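Local coordinates for protein membrane-bound lytic murein transglycosylase A (Burkholderia pseudomallei, PDB 6QK4) that probably cleaves the glycosidic bond between N-acetylmuramic acid and N-acetylglucosamine in peptidoglycan, leaving a 1,6-anhydro end on the muramic acid, at residues A297-L302 / Y320-G325. Residues are numbered along the deposited sequence; the frame is centred on the assembly and turned at random.
Sequences APLNRL and YFWGLG
Tyr320 reaches out from strand 317-324 and sets its phenol end against Leu299 and Arg301, two residues whose side chains both leave strand 298-307 toward it. With CG anti to the backbone N (chi1 -173°), the ring extends far enough to bridge strands whose local axes stay 11.0 Å apart and run nearly perpendicular, at 94°. Arg301 supplies the tightest touch: its CG lies 3.3 Å from Tyr320 OH, at the ring's edge and near its plane. The arginine chain, bent at chi2, crosses the tyrosine at about a right angle, its guanidinium plane 45° from the ring. Despite this closeness the two do not hydrogen-bond; the hydroxyl bonds instead to Glu270 OE1, and Arg301 NE makes a weak bond to the Glu270 backbone O. Leu299 meets the tyrosine from the opposing direction, with CD2 4.2 Å from Tyr320 CZ. The same methyl also approaches the indole, 4.3 Å from Trp322 CH2, while on its own strand Trp322 takes Tyr320 CE2 over one face, 3.6 Å above the ring plane. What results is a buried, largely apolar contact inside the 3D domain, consistent with the double-psi beta-barrel clan to which that domain belongs: two strands facing each other through side chains instead of backbone bonds. Strand 285-291 pairs with 298-307 and sends Leu288 against Tyr320, strand 101-114 pairs with 317-324 and adds Val103, and helix 326-334 packs on Trp322 through Ala328, Gln331 and Ala332.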
# COMPACT_ATOMS: atom_id res chain seq x y z
N ALA A 297 -1.39 -16.72 -8.56
CA ALA A 297 -2.68 -16.96 -9.21
C ALA A 297 -3.21 -15.67 -9.87
O ALA A 297 -2.84 -14.56 -9.47
CB ALA A 297 -3.69 -17.43 -8.17
N PRO A 298 -4.09 -15.78 -10.87
CA PRO A 298 -4.66 -14.56 -11.46
C PRO A 298 -5.36 -13.67 -10.45
O PRO A 298 -6.10 -14.15 -9.58
CB PRO A 298 -5.67 -15.06 -12.48
CG PRO A 298 -5.11 -16.48 -12.83
CD PRO A 298 -4.46 -17.00 -11.61
N LEU A 299 -5.20 -12.36 -10.67
CA LEU A 299 -5.81 -11.31 -9.84
C LEU A 299 -6.43 -10.31 -10.81
O LEU A 299 -5.71 -9.60 -11.53
CB LEU A 299 -4.75 -10.65 -8.94
CG LEU A 299 -5.30 -9.48 -8.08
CD1 LEU A 299 -6.41 -9.97 -7.21
CD2 LEU A 299 -4.07 -9.13 -7.20
N ASN A 300 -7.75 -10.36 -10.94
CA ASN A 300 -8.49 -9.48 -11.84
C ASN A 300 -9.37 -8.57 -11.01
O ASN A 300 -10.25 -9.05 -10.28
CB ASN A 300 -9.36 -10.33 -12.78
CG ASN A 300 -8.52 -11.02 -13.86
OD1 ASN A 300 -8.15 -10.41 -14.86
ND2 ASN A 300 -8.26 -12.31 -13.67
N ARG A 301 -9.13 -7.25 -11.05
CA ARG A 301 -9.71 -6.42 -9.98
C ARG A 301 -10.08 -5.06 -10.56
O ARG A 301 -9.22 -4.42 -11.19
CB ARG A 301 -8.70 -6.12 -8.83
CG ARG A 301 -8.79 -6.89 -7.49
CD ARG A 301 -9.92 -6.44 -6.74
NE ARG A 301 -10.09 -6.83 -5.34
CZ ARG A 301 -10.89 -7.78 -4.90
NH1 ARG A 301 -11.48 -8.63 -5.76
NH2 ARG A 301 -11.06 -7.94 -3.60
N LEU A 302 -11.32 -4.61 -10.35
CA LEU A 302 -11.70 -3.23 -10.63
C LEU A 302 -11.22 -2.37 -9.47
O LEU A 302 -11.59 -2.62 -8.32
CB LEU A 302 -13.21 -3.09 -10.79
CG LEU A 302 -13.69 -1.65 -11.09
CD1 LEU A 302 -13.17 -1.06 -12.41
CD2 LEU A 302 -15.20 -1.65 -11.07
N TYR A 320 -0.55 -1.26 -6.12
CA TYR A 320 -1.82 -1.82 -5.62
C TYR A 320 -1.89 -1.67 -4.10
O TYR A 320 -1.00 -2.18 -3.39
CB TYR A 320 -1.84 -3.29 -6.04
CG TYR A 320 -3.08 -4.08 -5.80
CD1 TYR A 320 -4.18 -3.94 -6.66
CD2 TYR A 320 -3.18 -4.96 -4.78
CE1 TYR A 320 -5.33 -4.69 -6.45
CE2 TYR A 320 -4.30 -5.76 -4.59
CZ TYR A 320 -5.38 -5.61 -5.43
OH TYR A 320 -6.51 -6.37 -5.21
N PHE A 321 -2.94 -1.01 -3.59
CA PHE A 321 -3.04 -0.82 -2.13
C PHE A 321 -3.61 -2.08 -1.51
O PHE A 321 -4.80 -2.37 -1.67
CB PHE A 321 -3.89 0.41 -1.80
CG PHE A 321 -4.04 0.63 -0.34
CD1 PHE A 321 -2.92 0.89 0.44
CD2 PHE A 321 -5.28 0.58 0.26
CE1 PHE A 321 -3.07 1.11 1.82
CE2 PHE A 321 -5.45 0.80 1.60
CZ PHE A 321 -4.33 1.11 2.40
N TRP A 322 -2.77 -2.83 -0.78
CA TRP A 322 -3.20 -4.07 -0.14
C TRP A 322 -3.97 -3.86 1.15
O TRP A 322 -4.71 -4.77 1.54
CB TRP A 322 -1.97 -4.97 0.12
CG TRP A 322 -1.59 -5.73 -1.07
CD1 TRP A 322 -0.59 -5.41 -1.97
CD2 TRP A 322 -2.22 -6.91 -1.58
NE1 TRP A 322 -0.53 -6.34 -2.94
CE2 TRP A 322 -1.52 -7.27 -2.75
CE3 TRP A 322 -3.29 -7.69 -1.15
CZ2 TRP A 322 -1.85 -8.40 -3.50
CZ3 TRP A 322 -3.63 -8.81 -1.91
CH2 TRP A 322 -2.90 -9.16 -3.06
N GLY A 323 -3.93 -2.66 1.79
CA GLY A 323 -4.68 -2.54 3.01
C GLY A 323 -3.78 -2.23 4.21
O GLY A 323 -2.65 -1.75 4.03
N LEU A 324 -4.29 -2.49 5.42
CA LEU A 324 -3.63 -2.15 6.68
C LEU A 324 -3.05 -3.40 7.33
O LEU A 324 -3.69 -4.46 7.35
CB LEU A 324 -4.58 -1.53 7.70
CG LEU A 324 -5.38 -0.28 7.34
CD1 LEU A 324 -6.10 0.25 8.58
CD2 LEU A 324 -4.49 0.75 6.80
N GLY A 325 -1.87 -3.26 7.93
CA GLY A 325 -1.34 -4.32 8.76
C GLY A 325 -0.33 -5.22 8.06
O GLY A 325 -0.02 -5.07 6.88